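Acinetobacter secreted protease CpaA (Acinetobacter nosocomialis M2, PDB 6O38) is a secreted zinc metalloprotease that probably cleaves glycoproteins and is bound here by its type II secretion chaperone CpaB. Local coordinates at residues M377-S382 with L396-G401; V402-L407 with A495-V500; N406-N411 with N531-S536. All coordinates share one frame; numbering follows the deposited sequence.

Contact 1 of 3, residues M377-S382 with L396-G401; sequences MLLVSS and LRMIEG
Leu-379 and Met-398, a selenomethionine, run antiparallel alongside one another where strand 377-381 meets helix 396-401, a helix-on-sheet contact in the metalloprotease domain. CD2 of Leu-379 reaches CE of Met-398 at 3.8 Å, and CB of Leu-379 lies 3.8 Å from SE of the same residue. The Met-398 chain runs out toward the strand and bends only at its last torsion (chi3 66°), which turns the terminal methyl along the leucine. On the other branch, CD1 of Leu-379 meets CD1 of Ile-399 at 4.0 Å, the two side chains crossing at about a right angle. No hydrogen bond spans the segments; the contact is mainly apolar, with SE of Met-398 also against O of Val-380.

The axes approach to 9.8 Å with 145° between their directions, closer to antiparallel than to perpendicular. Behind this first shell, strand 377-381 is held in its sheet by backbone bonds of Leu-379 with Gly-422 and of Leu-378 with Tyr-459. Arg-397 and Glu-400 form salt bridges with Glu-153 and Arg-113 of the chaperone CpaB, respectively. At the strand's end, OG of Ser-381 is hydrogen-bonded to Gln-461 and Asn-386, while its CB stands 4.3 Å from SE of Met-398.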
# COMPACT_ATOMS: atom_id res chain seq x y z
N MSE A 377 -5.04 -7.09 -24.29
CA MSE A 377 -4.46 -5.80 -24.66
C MSE A 377 -3.27 -5.96 -25.61
O MSE A 377 -2.48 -6.89 -25.48
CB MSE A 377 -4.02 -5.04 -23.41
CG MSE A 377 -5.16 -4.66 -22.47
SE MSE A 377 -6.31 -3.26 -23.19
CE MSE A 377 -5.00 -1.82 -23.29
N LEU A 378 -3.16 -5.03 -26.56
CA LEU A 378 -2.01 -4.95 -27.46
C LEU A 378 -1.11 -3.81 -27.00
O LEU A 378 -1.55 -2.66 -26.94
CB LEU A 378 -2.46 -4.73 -28.90
CG LEU A 378 -1.37 -4.33 -29.89
CD1 LEU A 378 -0.31 -5.42 -30.01
CD2 LEU A 378 -1.96 -3.99 -31.25
N LEU A 379 0.13 -4.14 -26.67
CA LEU A 379 1.09 -3.16 -26.17
C LEU A 379 1.95 -2.67 -27.33
O LEU A 379 2.63 -3.48 -27.98
CB LEU A 379 1.95 -3.76 -25.06
CG LEU A 379 1.18 -4.37 -23.89
CD1 LEU A 379 2.14 -4.87 -22.81
CD2 LEU A 379 0.19 -3.37 -23.31
N VAL A 380 1.94 -1.37 -27.57
CA VAL A 380 2.70 -0.75 -28.65
C VAL A 380 3.71 0.21 -28.03
O VAL A 380 3.34 1.09 -27.25
CB VAL A 380 1.79 -0.00 -29.64
CG1 VAL A 380 2.60 0.50 -30.83
CG2 VAL A 380 0.66 -0.91 -30.11
N SER A 381 4.99 0.03 -28.37
CA SER A 381 6.06 0.87 -27.87
C SER A 381 6.74 1.57 -29.03
O SER A 381 7.10 0.94 -30.02
CB SER A 381 7.09 0.04 -27.08
OG SER A 381 7.82 0.86 -26.19
N SER A 382 6.90 2.89 -28.91
CA SER A 382 7.53 3.66 -29.96
C SER A 382 9.02 3.35 -30.04
O SER A 382 9.66 3.13 -29.00
CB SER A 382 7.32 5.16 -29.72
OG SER A 382 8.01 5.93 -30.69
N LEU A 396 9.49 -4.03 -20.21
CA LEU A 396 9.36 -4.14 -18.76
C LEU A 396 8.47 -3.04 -18.20
O LEU A 396 7.70 -3.28 -17.26
CB LEU A 396 10.74 -4.09 -18.11
CG LEU A 396 10.81 -4.44 -16.63
CD1 LEU A 396 9.91 -5.63 -16.32
CD2 LEU A 396 12.25 -4.72 -16.20
N ARG A 397 8.57 -1.83 -18.75
CA ARG A 397 7.80 -0.71 -18.21
C ARG A 397 6.31 -0.93 -18.37
O ARG A 397 5.53 -0.63 -17.45
CB ARG A 397 8.23 0.59 -18.91
CG ARG A 397 7.89 1.85 -18.15
CD ARG A 397 8.32 3.08 -18.93
NE ARG A 397 8.34 4.29 -18.12
CZ ARG A 397 7.34 5.16 -18.05
NH1 ARG A 397 6.23 4.96 -18.75
NH2 ARG A 397 7.45 6.23 -17.28
N MSE A 398 5.88 -1.46 -19.51
CA MSE A 398 4.46 -1.66 -19.78
C MSE A 398 3.90 -2.84 -18.98
O MSE A 398 2.75 -2.81 -18.56
CB MSE A 398 4.23 -1.88 -21.27
CG MSE A 398 4.85 -0.80 -22.15
SE MSE A 398 4.17 -0.81 -23.98
CE MSE A 398 2.33 -0.29 -23.60
N ILE A 399 4.73 -3.86 -18.78
CA ILE A 399 4.30 -5.03 -18.02
C ILE A 399 4.00 -4.64 -16.57
O ILE A 399 3.00 -5.08 -15.99
CB ILE A 399 5.35 -6.15 -18.10
CG1 ILE A 399 5.39 -6.75 -19.51
CG2 ILE A 399 5.07 -7.23 -17.07
CD1 ILE A 399 4.02 -7.13 -20.04
N GLU A 400 4.86 -3.81 -15.98
CA GLU A 400 4.60 -3.33 -14.62
C GLU A 400 3.32 -2.50 -14.56
O GLU A 400 2.63 -2.50 -13.54
CB GLU A 400 5.79 -2.53 -14.10
CG GLU A 400 7.07 -3.34 -13.96
CD GLU A 400 6.88 -4.60 -13.12
OE1 GLU A 400 6.13 -4.55 -12.13
OE2 GLU A 400 7.50 -5.63 -13.47
N GLY A 401 3.01 -1.78 -15.64
CA GLY A 401 1.73 -1.09 -15.71
C GLY A 401 0.56 -2.06 -15.73
O GLY A 401 -0.49 -1.79 -15.14

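Contact 2 of 3, residues V402-L407 with A495-V500; sequences VNLTNL and AMRHEV. With ZN (zinc ion), chain M.
Helices 402-407 and 496-500 cross at -62° with axes 9.1 Å apart at closest approach, and Thr-405 and Arg-497 bring their CA atoms within 4.7 Å. The second helix carries the zinc ligand His-498 and, with Glu-499, fits the HExxH pattern of Peptidase_MA metalloproteases; this zinc-binding helix here packs on helix 391-411.

Thr-405 lies at the crossing: its OG1 is 3.3 Å from CB of Arg-497 without bonding across, and the hydroxyl's hydrogen bond is to O of Gly-401, one turn back. To one side of the crossing, CG2 of Val-402 meets SE of the selenomethionine Met-496 at 3.6 Å, the two side chains extending alongside each other with a common heading. CG anti to the backbone N (chi1 -172°) and an extended chi2 carry the selenium to Val-402, in the middle of helix 391-411, and chi3 (-172°) continues the line to CE, 3.8 Å from CG2 of Val-402.

Arg-497 leaves the helix in a different direction. Its chain is straight from CG to NE, and Leu-404 lies across it, with CD2 over one guanidinium face, offset toward the rim and 4.0 Å from CZ. NH1 is gripped by two hydrogen bonds, to OG1 of Thr-408 and OD1 of Asn-533, which restrain that end of the guanidinium.

His-498 points away from helix 402-407. Its ND1 is hydrogen-bonded to the carbonyl O of Ala-526, and its NE2 binds zinc at 2.2 Å alongside His-502, His-508 and Asp-170 of the chaperone CpaB.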
# COMPACT_ATOMS: atom_id res chain seq x y z
N VAL A 402 0.72 -3.19 -16.42
CA VAL A 402 -0.34 -4.20 -16.45
C VAL A 402 -0.51 -4.83 -15.08
O VAL A 402 -1.64 -5.00 -14.59
CB VAL A 402 -0.03 -5.26 -17.52
CG1 VAL A 402 -1.09 -6.35 -17.52
CG2 VAL A 402 0.08 -4.62 -18.90
N ASN A 403 0.60 -5.18 -14.42
CA ASN A 403 0.52 -5.82 -13.11
C ASN A 403 -0.11 -4.90 -12.08
O ASN A 403 -0.88 -5.35 -11.22
CB ASN A 403 1.91 -6.25 -12.66
CG ASN A 403 2.49 -7.36 -13.52
OD1 ASN A 403 1.76 -8.20 -14.04
ND2 ASN A 403 3.81 -7.36 -13.68
N LEU A 404 0.20 -3.60 -12.14
CA LEU A 404 -0.39 -2.66 -11.19
C LEU A 404 -1.88 -2.48 -11.44
O LEU A 404 -2.66 -2.34 -10.49
CB LEU A 404 0.33 -1.31 -11.27
CG LEU A 404 -0.15 -0.24 -10.29
CD1 LEU A 404 0.14 -0.66 -8.86
CD2 LEU A 404 0.49 1.09 -10.60
N THR A 405 -2.30 -2.49 -12.70
CA THR A 405 -3.73 -2.40 -13.01
C THR A 405 -4.48 -3.61 -12.47
O THR A 405 -5.54 -3.47 -11.85
CB THR A 405 -3.93 -2.27 -14.52
OG1 THR A 405 -3.16 -1.18 -15.02
CG2 THR A 405 -5.40 -2.03 -14.84
N ASN A 406 -3.94 -4.81 -12.69
CA ASN A 406 -4.59 -6.02 -12.19
C ASN A 406 -4.61 -6.05 -10.67
O ASN A 406 -5.57 -6.54 -10.06
CB ASN A 406 -3.91 -7.26 -12.75
CG ASN A 406 -4.11 -7.42 -14.24
OD1 ASN A 406 -5.08 -6.91 -14.80
ND2 ASN A 406 -3.20 -8.14 -14.89
N LEU A 407 -3.55 -5.54 -10.03
CA LEU A 407 -3.55 -5.46 -8.57
C LEU A 407 -4.59 -4.47 -8.07
O LEU A 407 -5.29 -4.74 -7.09
CB LEU A 407 -2.15 -5.07 -8.08
CG LEU A 407 -2.04 -4.81 -6.57
CD1 LEU A 407 -2.26 -6.09 -5.79
CD2 LEU A 407 -0.69 -4.19 -6.23
N ALA A 495 0.37 5.24 -14.79
CA ALA A 495 -0.60 5.94 -15.63
C ALA A 495 -1.53 4.99 -16.38
O ALA A 495 -2.62 5.40 -16.78
CB ALA A 495 0.12 6.84 -16.63
N MSE A 496 -1.12 3.74 -16.58
CA MSE A 496 -1.91 2.80 -17.36
C MSE A 496 -3.25 2.50 -16.70
O MSE A 496 -4.29 2.55 -17.36
CB MSE A 496 -1.15 1.49 -17.59
CG MSE A 496 -1.85 0.57 -18.56
SE MSE A 496 -1.04 -1.19 -18.73
CE MSE A 496 -2.09 -1.86 -20.22
N ARG A 497 -3.22 2.17 -15.41
CA ARG A 497 -4.46 1.93 -14.69
C ARG A 497 -5.36 3.16 -14.67
O ARG A 497 -6.57 3.02 -14.47
CB ARG A 497 -4.17 1.47 -13.25
CG ARG A 497 -3.59 2.55 -12.35
CD ARG A 497 -3.52 2.07 -10.91
NE ARG A 497 -2.94 3.07 -10.02
CZ ARG A 497 -2.64 2.84 -8.74
NH1 ARG A 497 -2.85 1.64 -8.21
NH2 ARG A 497 -2.11 3.80 -8.00
N HIS A 498 -4.79 4.34 -14.88
CA HIS A 498 -5.60 5.56 -14.97
C HIS A 498 -6.23 5.69 -16.35
O HIS A 498 -7.43 5.98 -16.46
CB HIS A 498 -4.73 6.78 -14.65
CG HIS A 498 -5.47 8.08 -14.73
ND1 HIS A 498 -6.15 8.62 -13.66
CD2 HIS A 498 -5.62 8.96 -15.75
CE1 HIS A 498 -6.69 9.77 -14.02
NE2 HIS A 498 -6.39 9.99 -15.29
N GLU A 499 -5.45 5.48 -17.40
CA GLU A 499 -5.99 5.60 -18.76
C GLU A 499 -6.97 4.47 -19.06
O GLU A 499 -7.98 4.69 -19.73
CB GLU A 499 -4.85 5.62 -19.78
CG GLU A 499 -3.83 6.74 -19.55
CD GLU A 499 -4.47 8.12 -19.48
OE1 GLU A 499 -3.99 8.95 -18.69
OE2 GLU A 499 -5.46 8.36 -20.21
N VAL A 500 -6.67 3.26 -18.59
CA VAL A 500 -7.60 2.14 -18.78
C VAL A 500 -8.90 2.41 -18.04
O VAL A 500 -9.99 2.05 -18.50
CB VAL A 500 -6.94 0.82 -18.35
CG1 VAL A 500 -7.97 -0.30 -18.27
CG2 VAL A 500 -5.82 0.45 -19.31
ZN ZN M . -7.47 11.30 -16.74

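Contact 3 of 3, residues N406-N411 with N531-S536; sequences NLTAEN and NINFYS
This is a helix-to-loop contact, partly buried, in which the C-terminal turns of helix 391-411 pack against the irregular segment 531-536 that follows the zinc-binding helix. Thr-408 and Asn-533 are nearest, with CA atoms 4.7 Å apart, and the two segments bury 340 Å² in all.

The threonine methyl is the central apolar group. CG2 of Thr-408 sits 3.5 Å from the backbone N of Phe-534 and 3.6 Å from CE2 of Tyr-535, whose ring it approaches obliquely. With CG2 anti to the backbone N, OG1 is left beside that N (chi1 -58°), where it is hydrogen-bonded to the carbonyl O of Leu-404. Tyr-535 presents a ring edge to the helix, CE2 lying 4.0 Å from N of Ala-409, while its OH is hydrogen-bonded to the carbonyl O of Arg-497.

Asn-411 supplies the polar link. Its ND2 gives a weak hydrogen bond to O of Asn-533, at 3.4 Å with an N-H...O angle of 153°. The two asparagine side chains share one heading, their amide planes only 22° apart. Phe-534 turns its ring edge to the helix end, with CE1 3.5 Å from O of Asn-411.

Asn-533 centres an inverse gamma turn. With a single weak direct bond, contact between the segments is mostly van der Waals, supplemented by bridges through Ser-412, whose OG is hydrogen-bonded to Thr-408 O and Tyr-535 N, and through Arg-497, whose probable positive charge would polarise both Thr-408 OG1 and Asn-533 OD1.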
# COMPACT_ATOMS: atom_id res chain seq x y z
N ASN A 406 -3.94 -4.81 -12.69
CA ASN A 406 -4.59 -6.02 -12.19
C ASN A 406 -4.61 -6.05 -10.67
O ASN A 406 -5.57 -6.54 -10.06
CB ASN A 406 -3.91 -7.26 -12.75
CG ASN A 406 -4.11 -7.42 -14.24
OD1 ASN A 406 -5.08 -6.91 -14.80
ND2 ASN A 406 -3.20 -8.14 -14.89
N LEU A 407 -3.55 -5.54 -10.03
CA LEU A 407 -3.55 -5.46 -8.57
C LEU A 407 -4.59 -4.47 -8.07
O LEU A 407 -5.29 -4.74 -7.09
CB LEU A 407 -2.15 -5.07 -8.08
CG LEU A 407 -2.04 -4.81 -6.57
CD1 LEU A 407 -2.26 -6.09 -5.79
CD2 LEU A 407 -0.69 -4.19 -6.23
N THR A 408 -4.71 -3.31 -8.74
CA THR A 408 -5.72 -2.34 -8.35
C THR A 408 -7.12 -2.89 -8.56
O THR A 408 -8.00 -2.71 -7.71
CB THR A 408 -5.53 -1.04 -9.15
OG1 THR A 408 -4.21 -0.53 -8.92
CG2 THR A 408 -6.56 -0.00 -8.74
N ALA A 409 -7.35 -3.56 -9.69
CA ALA A 409 -8.67 -4.13 -9.96
C ALA A 409 -9.03 -5.21 -8.94
O ALA A 409 -10.16 -5.26 -8.46
CB ALA A 409 -8.71 -4.70 -11.38
N GLU A 410 -8.07 -6.07 -8.60
CA GLU A 410 -8.34 -7.15 -7.67
C GLU A 410 -8.61 -6.62 -6.26
O GLU A 410 -9.45 -7.16 -5.54
CB GLU A 410 -7.18 -8.14 -7.66
CG GLU A 410 -7.45 -9.42 -6.88
CD GLU A 410 -6.39 -10.48 -7.12
OE1 GLU A 410 -6.26 -10.94 -8.28
OE2 GLU A 410 -5.68 -10.84 -6.16
N ASN A 411 -7.90 -5.56 -5.86
CA ASN A 411 -8.15 -4.94 -4.57
C ASN A 411 -9.52 -4.29 -4.49
O ASN A 411 -10.05 -4.11 -3.39
CB ASN A 411 -7.08 -3.90 -4.26
CG ASN A 411 -5.73 -4.52 -3.93
OD1 ASN A 411 -5.65 -5.67 -3.51
ND2 ASN A 411 -4.66 -3.75 -4.13
N ASN A 531 -3.14 7.64 -5.85
CA ASN A 531 -2.06 7.37 -4.91
C ASN A 531 -2.34 6.18 -3.99
O ASN A 531 -1.52 5.90 -3.11
CB ASN A 531 -1.75 8.62 -4.07
CG ASN A 531 -2.96 9.16 -3.33
OD1 ASN A 531 -3.93 8.45 -3.09
ND2 ASN A 531 -2.89 10.43 -2.95
N ILE A 532 -3.46 5.48 -4.17
CA ILE A 532 -3.71 4.22 -3.49
C ILE A 532 -4.22 3.22 -4.52
O ILE A 532 -4.78 3.59 -5.55
CB ILE A 532 -4.72 4.36 -2.32
CG1 ILE A 532 -6.08 4.82 -2.83
CG2 ILE A 532 -4.18 5.30 -1.25
CD1 ILE A 532 -7.15 4.86 -1.75
N ASN A 533 -4.02 1.93 -4.23
CA ASN A 533 -4.28 0.87 -5.20
C ASN A 533 -5.75 0.44 -5.15
O ASN A 533 -6.09 -0.70 -4.83
CB ASN A 533 -3.35 -0.31 -4.95
CG ASN A 533 -1.89 0.08 -5.00
OD1 ASN A 533 -1.50 0.99 -5.73
ND2 ASN A 533 -1.07 -0.60 -4.21
N PHE A 534 -6.63 1.38 -5.48
CA PHE A 534 -8.06 1.10 -5.49
C PHE A 534 -8.75 1.92 -6.57
O PHE A 534 -8.33 3.04 -6.89
CB PHE A 534 -8.72 1.41 -4.14
CG PHE A 534 -8.26 0.53 -3.02
CD1 PHE A 534 -8.84 -0.71 -2.82
CD2 PHE A 534 -7.27 0.96 -2.15
CE1 PHE A 534 -8.42 -1.52 -1.78
CE2 PHE A 534 -6.85 0.15 -1.11
CZ PHE A 534 -7.43 -1.09 -0.92
N TYR A 535 -9.81 1.35 -7.13
CA TYR A 535 -10.85 2.13 -7.79
C TYR A 535 -11.93 2.45 -6.77
O TYR A 535 -12.15 1.71 -5.82
CB TYR A 535 -11.45 1.37 -8.98
CG TYR A 535 -10.49 1.15 -10.13
CD1 TYR A 535 -10.21 2.18 -11.03
CD2 TYR A 535 -9.87 -0.08 -10.33
CE1 TYR A 535 -9.34 1.99 -12.08
CE2 TYR A 535 -9.00 -0.28 -11.39
CZ TYR A 535 -8.74 0.76 -12.26
OH TYR A 535 -7.87 0.57 -13.31
N SER A 536 -12.61 3.58 -6.98
CA SER A 536 -13.53 4.07 -5.96
C SER A 536 -14.76 3.17 -5.85
O SER A 536 -15.27 2.67 -6.85
CB SER A 536 -13.95 5.51 -6.26
OG SER A 536 -14.79 5.57 -7.40

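Overall arrangement
All three contacts use helix 391-411, met in turn by a strand, the zinc-site helix and a loop. Contacts 1 and 2 are buried, with centres 11 Å apart, whereas contact 3 is only partly so. The chemistry shifts along the helix: contact 1 is mainly apolar, contact 2 combines apolar packing with a covered guanidinium, and contact 3 mixes methyl, ring and amide groups. Met-496 joins the first two, its SE lying 3.5 Å from C of Gly-401. Arg-497 joins contacts 2 and 3, whose centres are 8 Å apart, its guanidinium reaching from the helix crossing to both segments of contact 3. Contacts 1 and 3 do not touch, their nearest atoms being about 5 Å apart.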